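Glycoside Hydrolase (Bacteroides uniformis, PDB 5T99) is a family 2 glycoside hydrolase of a gut bacterium that probably removes galactose units from agarose-derived oligosaccharides. Local coordinates at residues Asp330-Gln335 with Leu730-Val735; His618-Lys623 with Leu744-Asp749; Glu637-Leu642 with Leu647-Lys652. All blocks are in the same frame, centred on the assembly; numbering follows the deposited sequence.

Along the chain the six segments run 330-335, 618-623, 637-642, 647-652, 730-735 and 744-749, so contacts 1 and 2 cross while the hairpin of contact 3 is nested inside both. Contact 1 sets a helix of the TIM barrel on strand 730-738 of the C-terminal domain. The loop that follows this strand supplies 744-749 to contact 2, whose centre lies about 26 Å from that of contact 1. The centre of contact 3 lies about 23 Å from that of contact 2 and about 34 Å from that of contact 1; contact 3 touches contact 2 through W619 NE1 and L642 CD1, 3.6 Å apart. The C-terminal domain thus meets the barrel at one place and, at another, a loop that packs against the hairpin sheet.

Contact 1 of 3, residues Asp330-Gln335 with Leu730-Val735; sequences DERKLQ and LSYITV
R332 and Y732 meet as a flat stack in which the guanidinium is laid on one face of the phenol ring. The two planes are 5° apart and the group centres 3.7 Å. The arginine reaches across by staying extended: its CG is anti to the backbone N (chi1 175°), the chain runs straight out to NE, and a quarter turn about the CD-NE bond (chi4 -92°) then sets the guanidinium parallel to the ring.

Two kinds of contact share the ring face. R332 CD makes a CH-pi contact, 3.4 Å from the centroid of the Y732 ring and nearly above it. The charged group makes an off-centre cation-pi contact, displaced toward the CD1 side, with R332 CZ 3.7 Å from the same centroid. The very short carbon-carbon approach within the stack is doubtful. No hydrogen bond joins the two segments; R332 NH2 instead donates to the carbonyl O of C593, which helps fix the rotation of the buried guanidinium.

Around the pair, M789 of strand 787-793 touches R332, while I791 of that strand and M321 touch Y732, whose backbone N is bound by D719. Helix 327-339 of the TIM barrel thus rests on the sheet of strands 713-718, 730-738 and 787-793, and D330 and L334 pack it against helix 354-363.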
loop_
_atom_site.group_PDB
_atom_site.type_symbol
_atom_site.label_atom_id
_atom_site.label_comp_id
_atom_site.label_asym_id
_atom_site.label_seq_id
_atom_site.Cartn_x
_atom_site.Cartn_y
_atom_site.Cartn_z
ATOM N N ASP A 330 -0.787 -1.805 -7.236
ATOM C CA ASP A 330 -0.979 -2.203 -5.825
ATOM C C ASP A 330 -1.117 -3.720 -5.679
ATOM O O ASP A 330 -0.484 -4.310 -4.807
ATOM C CB ASP A 330 -2.199 -1.509 -5.185
ATOM C CG ASP A 330 -1.922 -0.069 -4.740
ATOM O OD1 ASP A 330 -0.774 0.381 -4.720
ATOM O OD2 ASP A 330 -2.881 0.625 -4.373
ATOM N N GLU A 331 -1.918 -4.344 -6.537
ATOM C CA GLU A 331 -2.100 -5.792 -6.497
ATOM C C GLU A 331 -0.761 -6.528 -6.613
ATOM O O GLU A 331 -0.458 -7.408 -5.817
ATOM C CB GLU A 331 -3.051 -6.251 -7.604
ATOM C CG GLU A 331 -3.476 -7.708 -7.471
ATOM C CD GLU A 331 -4.299 -8.204 -8.651
ATOM O OE1 GLU A 331 -3.979 -7.879 -9.817
ATOM O OE2 GLU A 331 -5.264 -8.950 -8.398
ATOM N N ARG A 332 0.030 -6.145 -7.608
ATOM C CA ARG A 332 1.367 -6.707 -7.815
ATOM C C ARG A 332 2.244 -6.555 -6.574
ATOM O O ARG A 332 2.855 -7.532 -6.106
ATOM C CB ARG A 332 2.035 -6.035 -9.011
ATOM C CG ARG A 332 3.473 -6.445 -9.263
ATOM C CD ARG A 332 3.957 -5.838 -10.558
ATOM N NE ARG A 332 5.373 -6.074 -10.792
ATOM C CZ ARG A 332 6.373 -5.267 -10.429
ATOM N NH1 ARG A 332 6.162 -4.126 -9.762
ATOM N NH2 ARG A 332 7.617 -5.610 -10.750
ATOM N N LYS A 333 2.296 -5.338 -6.046
ATOM C CA LYS A 333 3.042 -5.059 -4.810
ATOM C C LYS A 333 2.610 -5.982 -3.667
ATOM O O LYS A 333 3.437 -6.597 -3.032
ATOM C CB LYS A 333 2.880 -3.589 -4.415
ATOM C CG LYS A 333 3.720 -3.170 -3.224
ATOM C CD LYS A 333 3.929 -1.664 -3.175
ATOM C CE LYS A 333 2.634 -0.899 -2.970
ATOM N NZ LYS A 333 2.883 0.570 -2.986
ATOM N N LEU A 334 1.311 -6.116 -3.450
ATOM C CA LEU A 334 0.800 -6.993 -2.392
ATOM C C LEU A 334 1.059 -8.477 -2.667
ATOM O O LEU A 334 1.401 -9.225 -1.739
ATOM C CB LEU A 334 -0.694 -6.722 -2.142
ATOM C CG LEU A 334 -0.982 -5.314 -1.590
ATOM C CD1 LEU A 334 -2.470 -5.062 -1.520
ATOM C CD2 LEU A 334 -0.368 -5.123 -0.210
ATOM N N GLN A 335 0.930 -8.891 -3.931
ATOM C CA GLN A 335 1.233 -10.273 -4.335
ATOM C C GLN A 335 2.692 -10.655 -4.061
ATOM O O GLN A 335 2.980 -11.749 -3.550
ATOM C CB GLN A 335 0.948 -10.474 -5.815
ATOM C CG GLN A 335 -0.525 -10.582 -6.152
ATOM C CD GLN A 335 -0.777 -10.622 -7.649
ATOM O OE1 GLN A 335 0.047 -10.162 -8.451
ATOM N NE2 GLN A 335 -1.925 -11.172 -8.037
ATOM N N LEU A 730 -1.916 -3.051 -16.421
ATOM C CA LEU A 730 -0.498 -2.996 -16.746
ATOM C C LEU A 730 0.080 -4.381 -16.949
ATOM O O LEU A 730 -0.364 -5.328 -16.315
ATOM C CB LEU A 730 0.275 -2.353 -15.588
ATOM C CG LEU A 730 -0.188 -1.000 -15.050
ATOM C CD1 LEU A 730 0.506 -0.676 -13.735
ATOM C CD2 LEU A 730 0.073 0.096 -16.073
ATOM N N SER A 731 1.081 -4.491 -17.815
ATOM C CA SER A 731 1.999 -5.627 -17.780
ATOM C C SER A 731 3.348 -5.107 -17.320
ATOM O O SER A 731 3.822 -4.094 -17.816
ATOM C CB SER A 731 2.125 -6.319 -19.138
ATOM O OG SER A 731 2.779 -7.586 -18.996
ATOM N N TYR A 732 3.934 -5.787 -16.342
ATOM C CA TYR A 732 5.283 -5.503 -15.847
ATOM C C TYR A 732 6.263 -6.486 -16.498
ATOM O O TYR A 732 6.312 -7.670 -16.129
ATOM C CB TYR A 732 5.347 -5.637 -14.319
ATOM C CG TYR A 732 4.794 -4.448 -13.565
ATOM C CD1 TYR A 732 5.645 -3.496 -12.987
ATOM C CD2 TYR A 732 3.419 -4.271 -13.419
ATOM C CE1 TYR A 732 5.137 -2.410 -12.286
ATOM C CE2 TYR A 732 2.907 -3.186 -12.719
ATOM C CZ TYR A 732 3.763 -2.261 -12.153
ATOM O OH TYR A 732 3.226 -1.198 -11.463
ATOM N N ILE A 733 7.049 -5.984 -17.447
ATOM C CA ILE A 733 7.970 -6.816 -18.223
ATOM C C ILE A 733 9.390 -6.671 -17.687
ATOM O O ILE A 733 10.028 -5.640 -17.878
ATOM C CB ILE A 733 7.885 -6.471 -19.732
ATOM C CG1 ILE A 733 6.459 -6.708 -20.248
ATOM C CG2 ILE A 733 8.881 -7.303 -20.535
ATOM C CD1 ILE A 733 6.121 -5.977 -21.536
ATOM N N THR A 734 9.863 -7.701 -16.990
ATOM C CA THR A 734 11.245 -7.756 -16.532
ATOM C C THR A 734 12.177 -7.778 -17.738
ATOM O O THR A 734 11.910 -8.479 -18.718
ATOM C CB THR A 734 11.525 -9.013 -15.674
ATOM O OG1 THR A 734 10.659 -9.022 -14.532
ATOM C CG2 THR A 734 12.988 -9.045 -15.202
ATOM N N VAL A 735 13.267 -7.018 -17.650
ATOM C CA VAL A 735 14.236 -6.888 -18.728
ATOM C C VAL A 735 15.574 -7.370 -18.207
ATOM O O VAL A 735 16.128 -6.767 -17.302
ATOM C CB VAL A 735 14.367 -5.427 -19.209
ATOM C CG1 VAL A 735 15.346 -5.338 -20.386
ATOM C CG2 VAL A 735 12.998 -4.849 -19.578
#

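Contact 2 of 3, residues His618-Lys623 with Leu744-Asp749; sequences HWNWKK and LCPEAD
The imidazole of H618 is met from two directions by neighbouring residues of 744-749: P746 comes over one ring face and E747 reaches an edge. P746 CG makes a CH-pi contact 4.1 Å from the centroid of the H618 ring, and P746 CB is 3.4 Å from H618 ND1, with the two side chains crossing at about a right angle. The E747 chain is extended beyond CG and brings OE2 to 3.3 Å from H618 CE1, close to the imidazole plane. Its carboxylate stands almost upright to that ring, the planes being 81° apart, and no hydrogen bond or salt bridge is formed there.

N620, two residues on from H618 in the same loop, crosses the P746 side chain at about a right angle. Its OD1 lies 3.3 Å from P746 CG, and its CG is also within van der Waals range of the proline ring; the amide is held from elsewhere, ND2 donating to the carbonyl O of A708.

P746 occupies the second position of a type I beta turn from C745 to A748, closed by a bond from A748 N to C745 O. This turn of the C-terminal domain is thereby pressed on the loop joining strands 613-616 and 626-633.

A water bridges the two loops in the plane of the imidazole, 3.1 Å from H618 ND1, and donates to P746 O at 2.7 Å. Within 618-623, W621 bends back so that H618 NE2 lies over its indole face toward the rim, and W621 NE1 donates to H618 O at 2.7 Å, a bent bond (140°) arriving from above the carbonyl plane. Y505 adds an edge-to-face ring contact to H618, and W621 also leans on Y505.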
loop_
_atom_site.group_PDB
_atom_site.type_symbol
_atom_site.label_atom_id
_atom_site.label_comp_id
_atom_site.label_asym_id
_atom_site.label_seq_id
_atom_site.Cartn_x
_atom_site.Cartn_y
_atom_site.Cartn_z
ATOM N N HIS A 618 26.446 -13.048 -6.540
ATOM C CA HIS A 618 26.758 -13.549 -7.890
ATOM C C HIS A 618 28.135 -14.245 -7.935
ATOM O O HIS A 618 28.895 -14.217 -6.955
ATOM C CB HIS A 618 26.680 -12.418 -8.953
ATOM C CG HIS A 618 27.686 -11.304 -8.778
ATOM N ND1 HIS A 618 27.311 -9.979 -8.695
ATOM C CD2 HIS A 618 29.041 -11.309 -8.687
ATOM C CE1 HIS A 618 28.384 -9.219 -8.561
ATOM N NE2 HIS A 618 29.448 -10.002 -8.550
ATOM N N TRP A 619 28.456 -14.838 -9.083
ATOM C CA TRP A 619 29.735 -15.523 -9.275
ATOM C C TRP A 619 30.578 -14.956 -10.438
ATOM O O TRP A 619 31.225 -15.714 -11.158
ATOM C CB TRP A 619 29.462 -17.020 -9.440
ATOM C CG TRP A 619 30.545 -17.904 -8.933
ATOM C CD1 TRP A 619 31.222 -18.851 -9.642
ATOM C CD2 TRP A 619 31.079 -17.940 -7.603
ATOM N NE1 TRP A 619 32.141 -19.480 -8.842
ATOM C CE2 TRP A 619 32.077 -18.948 -7.584
ATOM C CE3 TRP A 619 30.811 -17.226 -6.425
ATOM C CZ2 TRP A 619 32.812 -19.262 -6.429
ATOM C CZ3 TRP A 619 31.539 -17.532 -5.276
ATOM C CH2 TRP A 619 32.535 -18.542 -5.289
ATOM N N ASN A 620 30.518 -13.637 -10.645
ATOM C CA ASN A 620 31.534 -12.883 -11.400
ATOM C C ASN A 620 32.507 -12.116 -10.488
ATOM O O ASN A 620 32.282 -10.954 -10.158
ATOM C CB ASN A 620 30.876 -11.896 -12.370
ATOM C CG ASN A 620 30.192 -12.584 -13.528
ATOM O OD1 ASN A 620 29.244 -13.346 -13.341
ATOM N ND2 ASN A 620 30.657 -12.306 -14.737
ATOM N N TRP A 621 33.602 -12.776 -10.115
ATOM C CA TRP A 621 34.658 -12.192 -9.277
ATOM C C TRP A 621 36.049 -12.427 -9.896
ATOM O O TRP A 621 36.146 -12.977 -10.992
ATOM C CB TRP A 621 34.566 -12.784 -7.880
ATOM C CG TRP A 621 33.247 -12.516 -7.244
ATOM C CD1 TRP A 621 32.235 -13.410 -7.039
ATOM C CD2 TRP A 621 32.779 -11.257 -6.748
ATOM N NE1 TRP A 621 31.172 -12.787 -6.432
ATOM C CE2 TRP A 621 31.480 -11.466 -6.240
ATOM C CE3 TRP A 621 33.338 -9.973 -6.676
ATOM C CZ2 TRP A 621 30.726 -10.434 -5.668
ATOM C CZ3 TRP A 621 32.593 -8.949 -6.108
ATOM C CH2 TRP A 621 31.300 -9.187 -5.611
ATOM N N LYS A 622 37.107 -11.972 -9.215
ATOM C CA LYS A 622 38.499 -12.151 -9.670
ATOM C C LYS A 622 39.129 -13.357 -8.963
ATOM O O LYS A 622 38.862 -13.594 -7.782
ATOM C CB LYS A 622 39.328 -10.889 -9.390
ATOM N N LYS A 623 39.954 -14.120 -9.687
ATOM C CA LYS A 623 40.699 -15.241 -9.097
ATOM C C LYS A 623 41.595 -14.694 -7.988
ATOM O O LYS A 623 42.188 -13.630 -8.152
ATOM C CB LYS A 623 41.536 -15.967 -10.158
ATOM N N LEU A 744 22.403 -14.478 -16.652
ATOM C CA LEU A 744 22.281 -13.054 -16.347
ATOM C C LEU A 744 23.656 -12.455 -16.103
ATOM O O LEU A 744 24.471 -13.054 -15.396
ATOM C CB LEU A 744 21.420 -12.832 -15.099
ATOM C CG LEU A 744 21.030 -11.383 -14.763
ATOM C CD1 LEU A 744 19.917 -10.890 -15.672
ATOM C CD2 LEU A 744 20.608 -11.276 -13.302
ATOM N N CYS A 745 23.892 -11.275 -16.674
ATOM C CA CYS A 745 25.123 -10.525 -16.421
ATOM C C CYS A 745 24.927 -9.717 -15.130
ATOM O O CYS A 745 24.257 -8.677 -15.144
ATOM C CB CYS A 745 25.450 -9.626 -17.615
ATOM S SG CYS A 745 25.640 -10.546 -19.170
ATOM N N PRO A 746 25.492 -10.199 -13.999
ATOM C CA PRO A 746 25.077 -9.646 -12.700
ATOM C C PRO A 746 25.341 -8.152 -12.441
ATOM O O PRO A 746 24.716 -7.590 -11.533
ATOM C CB PRO A 746 25.852 -10.504 -11.687
ATOM C CG PRO A 746 27.028 -11.018 -12.436
ATOM C CD PRO A 746 26.538 -11.228 -13.838
ATOM N N GLU A 747 26.242 -7.522 -13.195
ATOM C CA GLU A 747 26.579 -6.111 -12.969
ATOM C C GLU A 747 26.265 -5.212 -14.172
ATOM O O GLU A 747 26.639 -4.039 -14.192
ATOM C CB GLU A 747 28.050 -6.001 -12.544
ATOM C CG GLU A 747 28.339 -6.732 -11.233
ATOM C CD GLU A 747 29.781 -6.613 -10.760
ATOM O OE1 GLU A 747 30.696 -6.629 -11.614
ATOM O OE2 GLU A 747 30.000 -6.516 -9.523
ATOM N N ALA A 748 25.533 -5.738 -15.148
ATOM C CA ALA A 748 25.296 -5.013 -16.392
ATOM C C ALA A 748 24.478 -3.731 -16.183
ATOM O O ALA A 748 23.534 -3.717 -15.376
ATOM C CB ALA A 748 24.607 -5.921 -17.398
ATOM N N ASP A 749 24.852 -2.671 -16.906
ATOM C CA ASP A 749 24.153 -1.380 -16.859
ATOM C C ASP A 749 23.834 -0.830 -18.259
ATOM O O ASP A 749 23.776 0.380 -18.473
ATOM C CB ASP A 749 24.936 -0.358 -16.003
ATOM C CG ASP A 749 26.281 0.077 -16.628
ATOM O OD1 ASP A 749 26.674 -0.428 -17.701
ATOM O OD2 ASP A 749 26.948 0.945 -16.021
HETATM O O HOH W 1 24.557 -8.554 -9.061
#

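Contact 3 of 3, residues Glu637-Leu642 with Leu647-Lys652; sequences EAELFL and LGKRVK
A638 and R650 form an antiparallel hydrogen-bonded pair: R650 N donates to A638 O at 2.8 Å, and A638 N returns a bond to R650 O at 3.0 Å. Non-hydrogen-bonded pairs flank it, E637 with V651 and E639 with K649, and put these four side chains on one face. E637 CG lies between the backbone N and the carbonyl carbon (chi1 73°), and the extended chain carries OE2 across the lysine chain, 3.4 Å from K649 CE. K649 NZ stays 4.0 Å from E637 OE2, beyond a salt bridge. On the other side of the pairing, E639 CD lies 4.1 Å from K649 CG.

These strands make a beta hairpin, with 645-651 at the edge of a four-stranded antiparallel sheet and 637-642 paired on its other side with 687-693. Toward the turn, L647 N donates to L640 O at 2.8 Å, and L647 CD1 fits between L640 CD2, at 3.8 Å, and L642 CB.

The register skips G648, whose backbone angles suit glycine; a side chain there would run into R650 NH2 and the carbonyl O before it. S646 OG accepts from G648 N and also bonds E639 OE2, while E639 CG lies against G648 O. With an alanine here in place of E639 the S646 hydroxyl would probably lose its carboxylate mate, and the packing of the glutamate chain on G648 O and K649 CG would go with it. Further out, W679 NE1 donates to G648 O, and the R650 guanidinium makes a cation-pi contact with the same indole.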
loop_
_atom_site.group_PDB
_atom_site.type_symbol
_atom_site.label_atom_id
_atom_site.label_comp_id
_atom_site.label_asym_id
_atom_site.label_seq_id
_atom_site.Cartn_x
_atom_site.Cartn_y
_atom_site.Cartn_z
ATOM N N GLU A 637 19.045 -28.237 6.427
ATOM C CA GLU A 637 20.465 -27.999 6.078
ATOM C C GLU A 637 20.665 -27.686 4.593
ATOM O O GLU A 637 19.758 -27.860 3.788
ATOM C CB GLU A 637 21.326 -29.216 6.443
ATOM C CG GLU A 637 21.143 -30.418 5.517
ATOM C CD GLU A 637 21.806 -31.683 6.034
ATOM O OE1 GLU A 637 21.345 -32.792 5.667
ATOM O OE2 GLU A 637 22.788 -31.573 6.804
ATOM N N ALA A 638 21.868 -27.256 4.239
ATOM C CA ALA A 638 22.229 -27.066 2.843
ATOM C C ALA A 638 23.696 -27.393 2.589
ATOM O O ALA A 638 24.530 -27.294 3.491
ATOM C CB ALA A 638 21.927 -25.648 2.403
ATOM N N GLU A 639 23.986 -27.776 1.344
ATOM C CA GLU A 639 25.325 -28.176 0.907
ATOM C C GLU A 639 25.673 -27.385 -0.335
ATOM O O GLU A 639 24.865 -27.291 -1.248
ATOM C CB GLU A 639 25.369 -29.684 0.605
ATOM C CG GLU A 639 26.775 -30.238 0.349
ATOM C CD GLU A 639 26.859 -31.761 0.379
ATOM O OE1 GLU A 639 25.816 -32.441 0.284
ATOM O OE2 GLU A 639 27.986 -32.282 0.491
ATOM N N LEU A 640 26.879 -26.818 -0.351
ATOM C CA LEU A 640 27.361 -25.977 -1.442
ATOM C C LEU A 640 28.322 -26.786 -2.329
ATOM O O LEU A 640 29.132 -27.574 -1.825
ATOM C CB LEU A 640 28.067 -24.754 -0.849
ATOM C CG LEU A 640 28.351 -23.553 -1.748
ATOM C CD1 LEU A 640 27.059 -22.957 -2.290
ATOM C CD2 LEU A 640 29.127 -22.482 -0.998
ATOM N N PHE A 641 28.218 -26.597 -3.644
ATOM C CA PHE A 641 29.031 -27.330 -4.619
ATOM C C PHE A 641 29.646 -26.337 -5.589
ATOM O O PHE A 641 28.910 -25.580 -6.215
ATOM C CB PHE A 641 28.178 -28.344 -5.406
ATOM C CG PHE A 641 27.688 -29.521 -4.587
ATOM C CD1 PHE A 641 28.415 -30.712 -4.540
ATOM C CD2 PHE A 641 26.480 -29.453 -3.883
ATOM C CE1 PHE A 641 27.959 -31.805 -3.797
ATOM C CE2 PHE A 641 26.021 -30.541 -3.141
ATOM C CZ PHE A 641 26.762 -31.717 -3.095
ATOM N N LEU A 642 30.979 -26.325 -5.702
ATOM C CA LEU A 642 31.676 -25.491 -6.695
ATOM C C LEU A 642 32.227 -26.375 -7.811
ATOM O O LEU A 642 33.110 -27.195 -7.568
ATOM C CB LEU A 642 32.812 -24.697 -6.046
ATOM C CG LEU A 642 33.662 -23.817 -6.971
ATOM C CD1 LEU A 642 32.820 -22.781 -7.707
ATOM C CD2 LEU A 642 34.770 -23.150 -6.172
ATOM N N LEU A 647 31.636 -28.400 -0.878
ATOM C CA LEU A 647 32.348 -27.514 0.047
ATOM C C LEU A 647 31.847 -27.662 1.473
ATOM O O LEU A 647 32.219 -26.871 2.331
ATOM C CB LEU A 647 32.203 -26.063 -0.389
ATOM C CG LEU A 647 32.787 -25.700 -1.754
ATOM C CD1 LEU A 647 32.280 -24.334 -2.200
ATOM C CD2 LEU A 647 34.304 -25.716 -1.724
ATOM N N GLY A 648 31.009 -28.666 1.730
ATOM C CA GLY A 648 30.526 -28.954 3.082
ATOM C C GLY A 648 29.044 -28.685 3.301
ATOM O O GLY A 648 28.451 -27.799 2.686
ATOM N N LYS A 649 28.452 -29.492 4.171
ATOM C CA LYS A 649 27.099 -29.287 4.670
ATOM C C LYS A 649 27.129 -28.170 5.706
ATOM O O LYS A 649 28.145 -27.962 6.370
ATOM C CB LYS A 649 26.571 -30.569 5.338
ATOM C CG LYS A 649 25.988 -31.613 4.383
ATOM C CD LYS A 649 25.997 -33.048 4.927
ATOM C CE LYS A 649 25.779 -33.150 6.440
ATOM N NZ LYS A 649 25.504 -34.548 6.877
ATOM N N ARG A 650 26.015 -27.455 5.832
ATOM C CA ARG A 650 25.787 -26.564 6.968
ATOM C C ARG A 650 24.340 -26.650 7.462
ATOM O O ARG A 650 23.392 -26.415 6.706
ATOM C CB ARG A 650 26.199 -25.134 6.625
ATOM C CG ARG A 650 27.612 -24.801 7.097
ATOM C CD ARG A 650 28.377 -24.061 6.039
ATOM N NE ARG A 650 29.816 -23.939 6.306
ATOM C CZ ARG A 650 30.717 -24.910 6.129
ATOM N NH1 ARG A 650 31.995 -24.661 6.365
ATOM N NH2 ARG A 650 30.361 -26.129 5.735
ATOM N N VAL A 651 24.193 -27.013 8.736
ATOM C CA VAL A 651 22.885 -27.241 9.346
ATOM C C VAL A 651 22.390 -25.923 9.947
ATOM O O VAL A 651 23.122 -25.266 10.691
ATOM C CB VAL A 651 22.973 -28.340 10.421
ATOM C CG1 VAL A 651 21.616 -28.576 11.087
ATOM C CG2 VAL A 651 23.517 -29.630 9.813
ATOM N N LYS A 652 21.160 -25.537 9.615
ATOM C CA LYS A 652 20.575 -24.304 10.155
ATOM C C LYS A 652 20.304 -24.466 11.649
ATOM O O LYS A 652 19.777 -25.493 12.071
ATOM C CB LYS A 652 19.287 -23.941 9.427
ATOM C CG LYS A 652 18.887 -22.498 9.629
ATOM C CD LYS A 652 17.729 -22.126 8.732
ATOM C CE LYS A 652 17.257 -20.714 8.994
ATOM N NZ LYS A 652 15.997 -20.474 8.252
#